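Chitooligosaccharide oxidase (PDB 6Y0R) oxidises the C1 hydroxyl of chitooligosaccharides to the lactone with a covalently bound FAD, passing the electrons to molecular oxygen to give hydrogen peroxide. Local coordinates at residues T153-G158 against A322-N327; Y116-A121 against P130-G135; H136-L141 against V310-L315; G169-K174 against A281-E286. All coordinates share one frame; numbering follows the deposited sequence.

Contact 1: T153-G158 against A322-N327; sequences TCPGVG and AGVNVN. With FAD (flavin-adenine dinucleotide), chain B.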
loop_
_atom_site.group_PDB
_atom_site.type_symbol
_atom_site.label_atom_id
_atom_site.label_comp_id
_atom_site.label_asym_id
_atom_site.label_seq_id
_atom_site.Cartn_x
_atom_site.Cartn_y
_atom_site.Cartn_z
ATOM N N THR A 153 -0.485 8.048 -3.444
ATOM C CA THR A 153 0.001 8.912 -4.525
ATOM C C THR A 153 0.625 8.082 -5.628
ATOM O O THR A 153 0.751 8.521 -6.706
ATOM C CB THR A 153 1.019 9.916 -3.996
ATOM O OG1 THR A 153 2.075 9.158 -3.427
ATOM C CG2 THR A 153 0.434 10.844 -2.960
ATOM N N CYS A 154 1.048 6.867 -5.532
ATOM C CA CYS A 154 1.571 6.613 -6.944
ATOM C C CYS A 154 0.544 6.344 -8.095
ATOM O O CYS A 154 -0.196 5.399 -7.950
ATOM C CB CYS A 154 2.474 5.448 -6.682
ATOM S SG CYS A 154 3.787 6.027 -5.600
ATOM N N PRO A 155 0.394 7.034 -9.293
ATOM C CA PRO A 155 -0.722 6.749 -10.213
ATOM C C PRO A 155 -0.715 5.361 -10.888
ATOM O O PRO A 155 -1.792 4.853 -11.318
ATOM C CB PRO A 155 -0.642 7.797 -11.338
ATOM C CG PRO A 155 0.788 8.290 -11.244
ATOM C CD PRO A 155 1.193 8.166 -9.786
ATOM N N GLY A 156 0.455 4.717 -10.865
ATOM C CA GLY A 156 0.640 3.396 -11.490
ATOM C C GLY A 156 0.249 2.255 -10.584
ATOM O O GLY A 156 0.229 1.114 -11.045
ATOM N N VAL A 157 0.031 2.523 -9.302
ATOM C CA VAL A 157 -0.289 1.458 -8.322
ATOM C C VAL A 157 -1.636 0.845 -8.682
ATOM O O VAL A 157 -2.572 1.546 -9.046
ATOM C CB VAL A 157 -0.281 2.020 -6.892
ATOM C CG1 VAL A 157 -1.005 1.118 -5.909
ATOM C CG2 VAL A 157 1.127 2.309 -6.468
ATOM N N GLY A 158 -1.743 -0.474 -8.564
ATOM C CA GLY A 158 -3.042 -1.106 -8.793
ATOM C C GLY A 158 -3.979 -0.882 -7.631
ATOM O O GLY A 158 -3.547 -1.015 -6.487
ATOM N N ALA A 322 6.451 15.208 -11.982
ATOM C CA ALA A 322 6.653 15.753 -13.347
ATOM C C ALA A 322 6.784 14.613 -14.368
ATOM O O ALA A 322 7.588 13.712 -14.126
ATOM C CB ALA A 322 7.889 16.625 -13.339
ATOM N N GLY A 323 6.006 14.638 -15.456
ATOM C CA GLY A 323 6.195 13.751 -16.624
ATOM C C GLY A 323 5.745 12.310 -16.413
ATOM O O GLY A 323 6.069 11.457 -17.271
ATOM N N VAL A 324 5.008 12.014 -15.340
ATOM C CA VAL A 324 4.415 10.663 -15.114
ATOM C C VAL A 324 3.000 10.660 -15.715
ATOM O O VAL A 324 2.266 11.663 -15.564
ATOM C CB VAL A 324 4.406 10.301 -13.614
ATOM C CG1 VAL A 324 3.705 8.974 -13.356
ATOM C CG2 VAL A 324 5.819 10.295 -13.022
ATOM N N ASN A 325 2.631 9.563 -16.370
ATOM C CA ASN A 325 1.260 9.339 -16.873
ATOM C C ASN A 325 0.339 9.214 -15.666
ATOM O O ASN A 325 0.489 8.251 -14.909
ATOM C CB ASN A 325 1.192 8.122 -17.790
ATOM C CG ASN A 325 -0.132 7.912 -18.486
ATOM O OD1 ASN A 325 -0.272 6.961 -19.254
ATOM N ND2 ASN A 325 -1.121 8.744 -18.240
ATOM N N VAL A 326 -0.589 10.143 -15.527
ATOM C CA VAL A 326 -1.553 10.192 -14.400
ATOM C C VAL A 326 -2.772 9.324 -14.721
ATOM O O VAL A 326 -3.572 9.088 -13.794
ATOM C CB VAL A 326 -1.918 11.643 -14.061
ATOM C CG1 VAL A 326 -2.835 11.719 -12.866
ATOM C CG2 VAL A 326 -0.645 12.437 -13.816
ATOM N N ASN A 327 -2.885 8.815 -15.944
ATOM C CA ASN A 327 -4.035 7.967 -16.315
ATOM C C ASN A 327 -3.569 6.706 -17.022
ATOM O O ASN A 327 -3.943 6.439 -18.166
ATOM C CB ASN A 327 -5.076 8.762 -17.079
ATOM C CG ASN A 327 -6.327 7.958 -17.361
ATOM O OD1 ASN A 327 -6.687 7.040 -16.624
ATOM N ND2 ASN A 327 -6.983 8.262 -18.465
HETATM P PA FAD B . 0.452 -6.295 -6.966
HETATM O O1A FAD B . 1.889 -6.625 -6.938
HETATM O O2A FAD B . -0.342 -6.545 -8.185
HETATM O O5B FAD B . -0.305 -7.004 -5.758
HETATM C C5B FAD B . 0.032 -6.748 -4.394
HETATM C C4B FAD B . -0.489 -7.880 -3.526
HETATM O O4B FAD B . -1.937 -7.914 -3.596
HETATM C C3B FAD B . -0.062 -9.314 -3.903
HETATM O O3B FAD B . -0.082 -10.170 -2.753
HETATM C C2B FAD B . -1.162 -9.735 -4.867
HETATM O O2B FAD B . -1.280 -11.148 -5.054
HETATM C C1B FAD B . -2.367 -9.126 -4.205
HETATM N N9A FAD B . -3.468 -8.821 -5.105
HETATM C C8A FAD B . -3.467 -7.864 -6.086
HETATM N N7A FAD B . -4.615 -7.819 -6.751
HETATM C C5A FAD B . -5.394 -8.812 -6.168
HETATM C C6A FAD B . -6.701 -9.265 -6.429
HETATM N N6A FAD B . -7.467 -8.698 -7.365
HETATM N N1A FAD B . -7.188 -10.302 -5.692
HETATM C C2A FAD B . -6.365 -10.847 -4.775
HETATM N N3A FAD B . -5.126 -10.488 -4.425
HETATM C C4A FAD B . -4.685 -9.455 -5.168
HETATM N N1 FAD B . 1.113 2.465 -0.732
HETATM C C2 FAD B . 0.387 3.320 0.002
HETATM O O2 FAD B . -0.376 2.891 0.942
HETATM N N3 FAD B . 0.432 4.656 -0.279
HETATM C C4 FAD B . 1.206 5.201 -1.291
HETATM O O4 FAD B . 1.192 6.425 -1.505
HETATM C C4X FAD B . 1.974 4.319 -2.088
HETATM N N5 FAD B . 2.685 4.804 -3.108
HETATM C C5X FAD B . 3.309 3.902 -3.941
HETATM C C6 FAD B . 4.011 4.383 -5.079
HETATM C C7 FAD B . 4.670 3.509 -5.929
HETATM C C7M FAD B . 5.442 4.031 -7.125
HETATM C C8 FAD B . 4.590 2.076 -5.689
HETATM C C8M FAD B . 5.178 1.047 -6.635
HETATM C C9 FAD B . 3.925 1.624 -4.531
HETATM C C9A FAD B . 3.291 2.514 -3.653
HETATM N N10 FAD B . 2.594 2.041 -2.528
HETATM C C10 FAD B . 1.875 2.929 -1.719
HETATM C "C1'" FAD B . 2.570 0.618 -2.174
HETATM C "C2'" FAD B . 1.346 -0.082 -2.769
HETATM O "O2'" FAD B . 0.170 0.235 -2.023
HETATM C "C3'" FAD B . 1.602 -1.566 -2.735
HETATM O "O3'" FAD B . 2.783 -1.787 -3.540
HETATM C "C4'" FAD B . 0.388 -2.325 -3.275
HETATM O "O4'" FAD B . 0.300 -3.648 -2.716
HETATM C "C5'" FAD B . 0.478 -2.399 -4.773
HETATM O "O5'" FAD B . -0.737 -2.928 -5.337
HETATM P P FAD B . -0.660 -3.510 -6.809
HETATM O O1P FAD B . -2.012 -3.983 -7.195
HETATM O O2P FAD B . 0.035 -2.583 -7.737
HETATM O O3P FAD B . 0.387 -4.728 -6.594
#

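Contact 2: Y116-A121 against P130-G135; sequences YSVKLA and PGARLG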
loop_
_atom_site.group_PDB
_atom_site.type_symbol
_atom_site.label_atom_id
_atom_site.label_comp_id
_atom_site.label_asym_id
_atom_site.label_seq_id
_atom_site.Cartn_x
_atom_site.Cartn_y
_atom_site.Cartn_z
ATOM N N TYR A 116 -9.935 -2.821 -16.063
ATOM C CA TYR A 116 -9.629 -1.538 -15.386
ATOM C C TYR A 116 -10.878 -0.653 -15.388
ATOM O O TYR A 116 -10.751 0.560 -15.221
ATOM C CB TYR A 116 -8.384 -0.891 -15.997
ATOM C CG TYR A 116 -8.403 -0.671 -17.488
ATOM C CD1 TYR A 116 -9.100 0.395 -18.035
ATOM C CD2 TYR A 116 -7.668 -1.480 -18.327
ATOM C CE1 TYR A 116 -9.120 0.601 -19.406
ATOM C CE2 TYR A 116 -7.676 -1.290 -19.701
ATOM C CZ TYR A 116 -8.400 -0.246 -20.232
ATOM O OH TYR A 116 -8.359 -0.056 -21.585
ATOM N N SER A 117 -12.068 -1.259 -15.460
ATOM C CA SER A 117 -13.358 -0.531 -15.484
ATOM C C SER A 117 -13.550 0.249 -14.186
ATOM O O SER A 117 -13.345 -0.327 -13.093
ATOM C CB SER A 117 -14.505 -1.502 -15.701
ATOM O OG SER A 117 -15.727 -0.837 -15.508
ATOM N N VAL A 118 -13.933 1.517 -14.280
ATOM C CA VAL A 118 -14.399 2.329 -13.138
ATOM C C VAL A 118 -15.802 2.804 -13.471
ATOM O O VAL A 118 -15.936 3.554 -14.491
ATOM C CB VAL A 118 -13.471 3.534 -12.921
ATOM C CG1 VAL A 118 -13.975 4.387 -11.770
ATOM C CG2 VAL A 118 -12.026 3.124 -12.755
ATOM N N LYS A 119 -16.785 2.467 -12.648
ATOM C CA LYS A 119 -18.206 2.850 -12.885
ATOM C C LYS A 119 -18.762 3.579 -11.677
ATOM O O LYS A 119 -19.040 2.944 -10.641
ATOM C CB LYS A 119 -19.024 1.599 -13.225
ATOM C CG LYS A 119 -18.612 0.890 -14.504
ATOM C CD LYS A 119 -19.473 -0.333 -14.792
ATOM C CE LYS A 119 -18.997 -1.121 -15.996
ATOM N NZ LYS A 119 -19.692 -2.437 -16.072
ATOM N N LEU A 120 -19.071 4.755 -11.809
ATOM C CA LEU A 120 -19.672 5.560 -10.734
ATOM C C LEU A 120 -21.171 5.634 -10.976
ATOM O O LEU A 120 -21.564 6.050 -12.093
ATOM C CB LEU A 120 -19.068 6.960 -10.791
ATOM C CG LEU A 120 -19.553 8.036 -9.836
ATOM C CD1 LEU A 120 -19.267 7.672 -8.400
ATOM C CD2 LEU A 120 -19.141 9.472 -10.144
ATOM N N ALA A 121 -21.850 5.458 -9.919
ATOM C CA ALA A 121 -23.337 5.455 -9.926
ATOM C C ALA A 121 -23.852 6.789 -9.387
ATOM O O ALA A 121 -23.093 7.538 -8.727
ATOM C CB ALA A 121 -23.840 4.276 -9.127
ATOM N N PRO A 130 -10.164 -4.346 -9.919
ATOM C CA PRO A 130 -8.905 -4.120 -9.192
ATOM C C PRO A 130 -7.687 -3.846 -10.079
ATOM O O PRO A 130 -6.720 -3.287 -9.590
ATOM C CB PRO A 130 -8.679 -5.440 -8.435
ATOM C CG PRO A 130 -9.452 -6.456 -9.259
ATOM C CD PRO A 130 -10.678 -5.714 -9.778
ATOM N N GLY A 131 -7.734 -4.238 -11.348
ATOM C CA GLY A 131 -6.691 -3.926 -12.328
ATOM C C GLY A 131 -6.654 -2.442 -12.726
ATOM O O GLY A 131 -5.706 -2.071 -13.363
ATOM N N ALA A 132 -7.603 -1.630 -12.287
ATOM C CA ALA A 132 -7.551 -0.173 -12.491
ATOM C C ALA A 132 -6.394 0.398 -11.653
ATOM O O ALA A 132 -6.398 0.203 -10.414
ATOM C CB ALA A 132 -8.844 0.453 -12.082
ATOM N N ARG A 133 -5.495 1.161 -12.273
ATOM C CA ARG A 133 -4.422 1.846 -11.512
ATOM C C ARG A 133 -4.979 3.112 -10.858
ATOM O O ARG A 133 -5.986 3.650 -11.345
ATOM C CB ARG A 133 -3.233 2.096 -12.425
ATOM C CG ARG A 133 -2.651 0.816 -12.996
ATOM C CD ARG A 133 -1.523 1.063 -13.984
ATOM N NE ARG A 133 -1.142 -0.160 -14.636
ATOM C CZ ARG A 133 -0.316 -1.074 -14.124
ATOM N NH1 ARG A 133 -0.112 -2.238 -14.748
ATOM N NH2 ARG A 133 0.288 -0.806 -12.985
ATOM N N LEU A 134 -4.367 3.545 -9.755
ATOM C CA LEU A 134 -4.927 4.627 -8.915
ATOM C C LEU A 134 -5.130 5.884 -9.773
ATOM O O LEU A 134 -6.093 6.597 -9.539
ATOM C CB LEU A 134 -4.006 4.933 -7.743
ATOM C CG LEU A 134 -3.815 3.802 -6.760
ATOM C CD1 LEU A 134 -2.938 4.277 -5.633
ATOM C CD2 LEU A 134 -5.133 3.289 -6.235
ATOM N N GLY A 135 -4.217 6.199 -10.676
ATOM C CA GLY A 135 -4.384 7.422 -11.507
ATOM C C GLY A 135 -5.598 7.308 -12.394
ATOM O O GLY A 135 -6.355 8.302 -12.579
#

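Contact 3: H136-L141 against V310-L315; sequences HVATEL and VDWMGL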
loop_
_atom_site.group_PDB
_atom_site.type_symbol
_atom_site.label_atom_id
_atom_site.label_comp_id
_atom_site.label_asym_id
_atom_site.label_seq_id
_atom_site.Cartn_x
_atom_site.Cartn_y
_atom_site.Cartn_z
ATOM N N HIS A 136 -5.886 6.105 -12.885
ATOM C CA HIS A 136 -7.072 5.861 -13.736
ATOM C C HIS A 136 -8.329 5.933 -12.871
ATOM O O HIS A 136 -9.328 6.517 -13.270
ATOM C CB HIS A 136 -6.935 4.537 -14.468
ATOM C CG HIS A 136 -8.117 4.224 -15.309
ATOM N ND1 HIS A 136 -8.480 5.031 -16.410
ATOM C CD2 HIS A 136 -9.018 3.221 -15.237
ATOM C CE1 HIS A 136 -9.553 4.490 -16.979
ATOM N NE2 HIS A 136 -9.909 3.375 -16.274
ATOM N N VAL A 137 -8.304 5.363 -11.675
ATOM C CA VAL A 137 -9.393 5.507 -10.692
ATOM C C VAL A 137 -9.679 6.988 -10.470
ATOM O O VAL A 137 -10.870 7.408 -10.550
ATOM C CB VAL A 137 -9.055 4.828 -9.362
ATOM C CG1 VAL A 137 -10.061 5.167 -8.270
ATOM C CG2 VAL A 137 -8.982 3.329 -9.577
ATOM N N ALA A 138 -8.634 7.759 -10.128
ATOM C CA ALA A 138 -8.831 9.172 -9.751
ATOM C C ALA A 138 -9.364 9.946 -10.973
ATOM O O ALA A 138 -10.337 10.723 -10.821
ATOM C CB ALA A 138 -7.567 9.797 -9.254
ATOM N N THR A 139 -8.798 9.682 -12.151
ATOM C CA THR A 139 -9.201 10.406 -13.387
ATOM C C THR A 139 -10.680 10.121 -13.673
ATOM O O THR A 139 -11.479 11.058 -13.955
ATOM C CB THR A 139 -8.298 10.017 -14.560
ATOM O OG1 THR A 139 -6.978 10.443 -14.214
ATOM C CG2 THR A 139 -8.709 10.682 -15.856
ATOM N N GLU A 140 -11.074 8.851 -13.635
ATOM C CA GLU A 140 -12.460 8.436 -13.972
ATOM C C GLU A 140 -13.446 8.945 -12.940
ATOM O O GLU A 140 -14.501 9.433 -13.321
ATOM C CB GLU A 140 -12.590 6.917 -14.113
ATOM C CG GLU A 140 -11.968 6.400 -15.393
ATOM C CD GLU A 140 -12.720 6.777 -16.666
ATOM O OE1 GLU A 140 -13.884 7.153 -16.559
ATOM O OE2 GLU A 140 -12.121 6.671 -17.764
ATOM N N LEU A 141 -13.158 8.859 -11.645
ATOM C CA LEU A 141 -14.134 9.327 -10.651
ATOM C C LEU A 141 -14.270 10.846 -10.755
ATOM O O LEU A 141 -15.366 11.362 -10.538
ATOM C CB LEU A 141 -13.715 8.883 -9.249
ATOM C CG LEU A 141 -13.752 7.380 -9.019
ATOM C CD1 LEU A 141 -13.338 7.099 -7.573
ATOM C CD2 LEU A 141 -15.132 6.769 -9.304
ATOM N N VAL A 310 -5.085 23.780 -4.937
ATOM C CA VAL A 310 -5.498 23.167 -6.222
ATOM C C VAL A 310 -6.825 22.447 -5.987
ATOM O O VAL A 310 -7.390 22.549 -4.889
ATOM C CB VAL A 310 -4.391 22.233 -6.734
ATOM C CG1 VAL A 310 -3.147 23.006 -7.115
ATOM C CG2 VAL A 310 -4.036 21.164 -5.721
ATOM N N ASP A 311 -7.348 21.782 -7.001
ATOM C CA ASP A 311 -8.495 20.868 -6.849
ATOM C C ASP A 311 -7.944 19.455 -6.747
ATOM O O ASP A 311 -6.722 19.234 -6.867
ATOM C CB ASP A 311 -9.542 21.086 -7.952
ATOM C CG ASP A 311 -9.066 20.741 -9.342
ATOM O OD1 ASP A 311 -8.226 19.807 -9.495
ATOM O OD2 ASP A 311 -9.559 21.411 -10.278
ATOM N N TRP A 312 -8.818 18.524 -6.460
ATOM C CA TRP A 312 -8.420 17.124 -6.224
ATOM C C TRP A 312 -7.564 16.582 -7.372
ATOM O O TRP A 312 -6.513 15.952 -7.160
ATOM C CB TRP A 312 -9.688 16.300 -6.011
ATOM C CG TRP A 312 -9.388 14.853 -5.849
ATOM C CD1 TRP A 312 -9.618 13.831 -6.716
ATOM C CD2 TRP A 312 -8.693 14.286 -4.734
ATOM N NE1 TRP A 312 -9.135 12.660 -6.208
ATOM C CE2 TRP A 312 -8.590 12.900 -4.980
ATOM C CE3 TRP A 312 -8.148 14.832 -3.565
ATOM C CZ2 TRP A 312 -7.995 12.027 -4.076
ATOM C CZ3 TRP A 312 -7.592 13.963 -2.663
ATOM C CH2 TRP A 312 -7.510 12.593 -2.917
ATOM N N MET A 313 -7.990 16.751 -8.632
ATOM C CA MET A 313 -7.240 16.173 -9.756
ATOM C C MET A 313 -5.881 16.877 -9.871
ATOM O O MET A 313 -4.902 16.211 -10.209
ATOM C CB MET A 313 -8.059 16.286 -11.044
ATOM C CG MET A 313 -7.571 15.439 -12.132
ATOM S SD MET A 313 -7.824 13.665 -11.801
ATOM C CE MET A 313 -6.120 13.164 -12.024
ATOM N N GLY A 314 -5.806 18.170 -9.560
ATOM C CA GLY A 314 -4.547 18.944 -9.455
ATOM C C GLY A 314 -3.604 18.390 -8.380
ATOM O O GLY A 314 -2.382 18.319 -8.617
ATOM N N LEU A 315 -4.173 17.979 -7.262
ATOM C CA LEU A 315 -3.411 17.389 -6.138
ATOM C C LEU A 315 -2.872 16.037 -6.607
ATOM O O LEU A 315 -1.670 15.775 -6.394
ATOM C CB LEU A 315 -4.366 17.312 -4.940
ATOM C CG LEU A 315 -3.791 16.995 -3.560
ATOM C CD1 LEU A 315 -3.336 15.581 -3.480
ATOM C CD2 LEU A 315 -2.768 17.986 -3.098
HETATM O O HOH W 1 -10.960 11.150 -8.105
#

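Contact 4: G169-K174 against A281-E286; sequences GMVARK and AYIGDE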
loop_
_atom_site.group_PDB
_atom_site.type_symbol
_atom_site.label_atom_id
_atom_site.label_comp_id
_atom_site.label_asym_id
_atom_site.label_seq_id
_atom_site.Cartn_x
_atom_site.Cartn_y
_atom_site.Cartn_z
ATOM N N GLY A 169 -2.945 7.631 1.870
ATOM C CA GLY A 169 -2.540 8.794 1.058
ATOM C C GLY A 169 -2.858 10.113 1.726
ATOM O O GLY A 169 -3.061 10.146 2.952
ATOM N N MET A 170 -2.902 11.149 0.906
ATOM C CA MET A 170 -2.879 12.544 1.392
ATOM C C MET A 170 -4.213 13.007 1.993
ATOM O O MET A 170 -4.232 14.154 2.439
ATOM C CB MET A 170 -2.496 13.453 0.216
ATOM C CG MET A 170 -1.080 13.172 -0.244
ATOM S SD MET A 170 0.017 13.726 1.061
ATOM C CE MET A 170 1.469 12.746 0.675
ATOM N N VAL A 171 -5.286 12.216 1.965
ATOM C CA VAL A 171 -6.495 12.563 2.750
ATOM C C VAL A 171 -6.853 11.444 3.717
ATOM O O VAL A 171 -8.041 11.365 4.096
ATOM C CB VAL A 171 -7.680 12.958 1.854
ATOM C CG1 VAL A 171 -7.355 14.260 1.118
ATOM C CG2 VAL A 171 -8.130 11.863 0.912
ATOM N N ALA A 172 -5.902 10.587 4.094
ATOM C CA ALA A 172 -6.187 9.433 4.974
ATOM C C ALA A 172 -6.814 9.898 6.299
ATOM O O ALA A 172 -7.695 9.210 6.821
ATOM C CB ALA A 172 -4.902 8.666 5.219
ATOM N N ARG A 173 -6.310 10.956 6.899
ATOM C CA ARG A 173 -6.768 11.290 8.265
ATOM C C ARG A 173 -8.201 11.797 8.168
ATOM O O ARG A 173 -8.913 11.670 9.169
ATOM C CB ARG A 173 -5.852 12.274 8.962
ATOM C CG ARG A 173 -4.473 11.681 9.214
ATOM C CD ARG A 173 -3.563 12.549 10.043
ATOM N NE ARG A 173 -3.968 12.646 11.447
ATOM C CZ ARG A 173 -4.626 13.646 11.992
ATOM N NH1 ARG A 173 -5.037 14.667 11.259
ATOM N NH2 ARG A 173 -4.872 13.606 13.287
ATOM N N LYS A 174 -8.645 12.288 7.015
ATOM C CA LYS A 174 -10.074 12.713 6.903
ATOM C C LYS A 174 -10.976 11.559 6.474
ATOM O O LYS A 174 -12.116 11.454 6.990
ATOM C CB LYS A 174 -10.199 13.869 5.926
ATOM C CG LYS A 174 -11.604 14.422 5.780
ATOM C CD LYS A 174 -12.082 15.136 7.038
ATOM C CE LYS A 174 -13.523 15.584 6.889
ATOM N NZ LYS A 174 -13.887 16.467 8.008
ATOM N N ALA A 281 -0.975 17.497 2.832
ATOM C CA ALA A 281 -2.140 18.090 2.153
ATOM C C ALA A 281 -3.172 18.498 3.186
ATOM O O ALA A 281 -3.342 17.830 4.188
ATOM C CB ALA A 281 -2.761 17.147 1.169
ATOM N N TYR A 282 -3.889 19.578 2.866
ATOM C CA TYR A 282 -4.891 20.162 3.774
ATOM C C TYR A 282 -6.197 20.352 2.989
ATOM O O TYR A 282 -6.207 21.048 1.963
ATOM C CB TYR A 282 -4.378 21.487 4.315
ATOM C CG TYR A 282 -5.384 22.244 5.144
ATOM C CD1 TYR A 282 -5.560 21.924 6.480
ATOM C CD2 TYR A 282 -6.110 23.292 4.610
ATOM C CE1 TYR A 282 -6.469 22.597 7.285
ATOM C CE2 TYR A 282 -7.031 23.968 5.401
ATOM C CZ TYR A 282 -7.199 23.636 6.733
ATOM O OH TYR A 282 -8.110 24.307 7.511
ATOM N N ILE A 283 -7.282 19.758 3.443
ATOM C CA ILE A 283 -8.588 19.945 2.768
ATOM C C ILE A 283 -9.089 21.337 3.170
ATOM O O ILE A 283 -9.527 21.562 4.310
ATOM C CB ILE A 283 -9.581 18.844 3.103
ATOM C CG1 ILE A 283 -9.043 17.480 2.690
ATOM C CG2 ILE A 283 -10.921 19.092 2.428
ATOM C CD1 ILE A 283 -9.776 16.377 3.353
ATOM N N GLY A 284 -8.963 22.271 2.256
ATOM C CA GLY A 284 -9.282 23.683 2.496
ATOM C C GLY A 284 -8.283 24.571 1.784
ATOM O O GLY A 284 -7.437 24.066 1.015
ATOM N N ASP A 285 -8.392 25.886 1.994
ATOM C CA ASP A 285 -7.565 26.847 1.235
ATOM C C ASP A 285 -6.261 27.216 1.944
ATOM O O ASP A 285 -5.989 26.805 3.086
ATOM C CB ASP A 285 -8.373 28.096 0.878
ATOM C CG ASP A 285 -8.806 28.951 2.039
ATOM O OD1 ASP A 285 -8.179 28.908 3.102
ATOM O OD2 ASP A 285 -9.742 29.747 1.820
ATOM N N GLU A 286 -5.437 27.965 1.239
ATOM C CA GLU A 286 -4.067 28.245 1.706
ATOM C C GLU A 286 -4.108 29.035 3.012
ATOM O O GLU A 286 -3.322 28.729 3.951
ATOM C CB GLU A 286 -3.277 28.972 0.631
ATOM C CG GLU A 286 -1.869 29.252 1.092
ATOM C CD GLU A 286 -0.911 29.716 0.007
ATOM O OE1 GLU A 286 -1.314 29.752 -1.171
ATOM O OE2 GLU A 286 0.258 29.974 0.334
HETATM O O HOH W 2 -5.777 16.111 3.644
#

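Contact 1: T153-G158 against A322-N327
Pro155 is the one residue of 153-158 that reaches loop 322-327, and its ring can be followed atom by atom. CB lies 3.8 Å from Asn325 O and 4.0 Å from Val326 CA. CG, the next atom, comes closest: Val324 CG1 and Asn325 O both lie 3.7 Å away. The proline ring and the Val324 side chain cross at about a right angle, and CG1 of that valine, anti to its backbone N (chi1 175°), is the branch that touches. The contact is van der Waals, a methyl and a carbonyl against the ring, and partly buried.

The turn from Cys154 to Val157, of type I, belongs to the flavin site. Cys154 SG is bonded covalently to C6 of the isoalloxazine at 1.7 Å, one of two protein links to FAD; the other, to His94, is inferred by similarity. Thr153 N donates to FAD O4 (3.0 Å, 158°), Gly158 N donates to the phosphate oxygen O2P (2.9 Å), and Val157 CG2 lies 3.5 Å from FAD C9.

Helix 312-320 flanks the contact, with Ala320 against Pro155 and Met313 and Thr317 against Val326, while His136 of helix 134-145 is hydrogen-bonded through ND1 to Asn327 OD1.

Contact 2: Y116-A121 against P130-G135
A small, buried van der Waals contact, Tyr116 and Val118 against Gly131 and Ala132, brings together the two ends of the beta hairpin formed by strands 118-120 and 125-128. The backbones come close here: CA of Tyr116 and CA of Ala132 are 3.8 Å apart. Tyr116 CB sits 3.7 Å from Ala132 CA and 3.9 Å from Gly131 O, while in return the methyl CB of Ala132 lies 3.7 Å from Tyr116 O. One branch of Val118, CG2, reaches the same methyl at 4.2 Å, which places Ala132 CB within touch of both residues.

The tyrosine touches with its CB and backbone, not its ring. With chi1 at 55°, CG stands between the backbone N and the carbonyl carbon, and the ring leads away from 130-135 to meet the His136 ring edge-to-face. Gly131 and Ala132 therefore meet the base of the side chain and its backbone.

Next along the chain, Arg133 is the N-cap residue of helix 134-145, and its guanidinium pairs with Asp113 and donates to Gly156 O. That helix also covers Val118, through His136, Glu140 and Leu141, so the contact sits where the hairpin hands over to helix 134-145.

Contact 3: H136-L141 against V310-L315
Ala138 and Thr139 of helix 134-145 face Trp312 and Met313, the first two residues of helix 312-320. Going along 310-315, Val310 ends strand 305-310 and Asp311 then serves as the N-cap: its OD1 accepts from Gly314 N at 2.9 Å, with an N-H...O angle of 165° and the donor nearly in line with the side-chain C-O bond. This ties off the first turn just where the helix presents its contacting residues.

Trp312 comes next, and approaches obliquely: Ala138 CB is 4.5 Å from its NE1. Between them a water bridges the helices, donating to Ala138 O at 2.8 Å and accepting a weak bond from Trp312 NE1 at 3.0 Å, so that the indole N-H and a helix carbonyl are linked without direct contact.

Met313 makes the closest approach. CG is anti to the backbone N (chi1 -165°), and a bend at chi2 (69°) folds the sulfur and methyl toward helix 134-145. SD lies 3.9 Å from Thr139 CA and 4.0 Å from Ala138 O, and CE comes within 3.6 Å of Thr139 OG1. That hydroxyl is hydrogen-bonded to Gly135 O one turn back, and the Met313 methyl packs beside it. Leu315 continues the helix and packs on Ile233 and Tyr235 of strand 233-239.

Such a helix-to-helix seam is consistent with the fold of this oxidoreductase family, in which a PCMH-type FAD-binding domain is joined to a domain built on a seven-stranded antiparallel sheet.

Contact 4: G169-K174 against A281-E286
No aromatic ring joins Met170, Val171 and Lys174 to Ala281 and Ile283; the flat group involved is the peptide carbonyl of Met170, within the type I turn Gly169-Ala172, and its O is met by the Ala281 methyl CB at 3.6 Å. The only ring in either segment, that of Tyr282, belongs to a side chain that starts away from the contact and packs on helix 286-300 through Ser288, Leu289 and Ala292.

Around the carbonyl the contact is apolar. Met170 CB and Ala281 CB stand 3.8 Å apart, while the rest of the methionine leads off toward Gln268 and Thr153. Ile283 makes the remaining contacts. Its CG1 lies anti to the carbonyl carbon (chi1 -59°) and its chain runs on extended, which carries CD1 to 3.9 Å from Val171 CG1 and to 3.6 Å from Lys174 CG. The isoleucine crosses both at about a right angle. Lys174 offers its aliphatic stem here, whereas its NZ forms a salt bridge with Glu264.

A water lies within donating distance of Met170 O (2.8 Å) and Ala281 O (3.0 Å), but acceptors outnumber its protons, so both bonds need not form at once. The two carbonyls thus share a water, and methyl and methylene groups make the direct contacts: the turn and the start of helix 172-175 meet strand 275-283 through van der Waals forces, with the lysine's charge paired beyond it.

From the N terminus, contact 2 closes first, over a short hairpin, just before helix 134-145. That helix opens contact 3; contact 1 then opens at the flavin-linked loop 153-158, and contact 4 at 169-174. Contact 4 closes next, on strand 275-283, and so lies within the longer loops of contacts 1 and 3. Contact 3 closes at 310-315 and contact 1 at 322-327, so these two cross. Trp312 of contact 3 also packs on Val171 of contact 4. Together contacts 1, 3 and 4 tie the FAD-binding part to the seven-stranded sheet and its connecting segments, while contact 2 stays within the former.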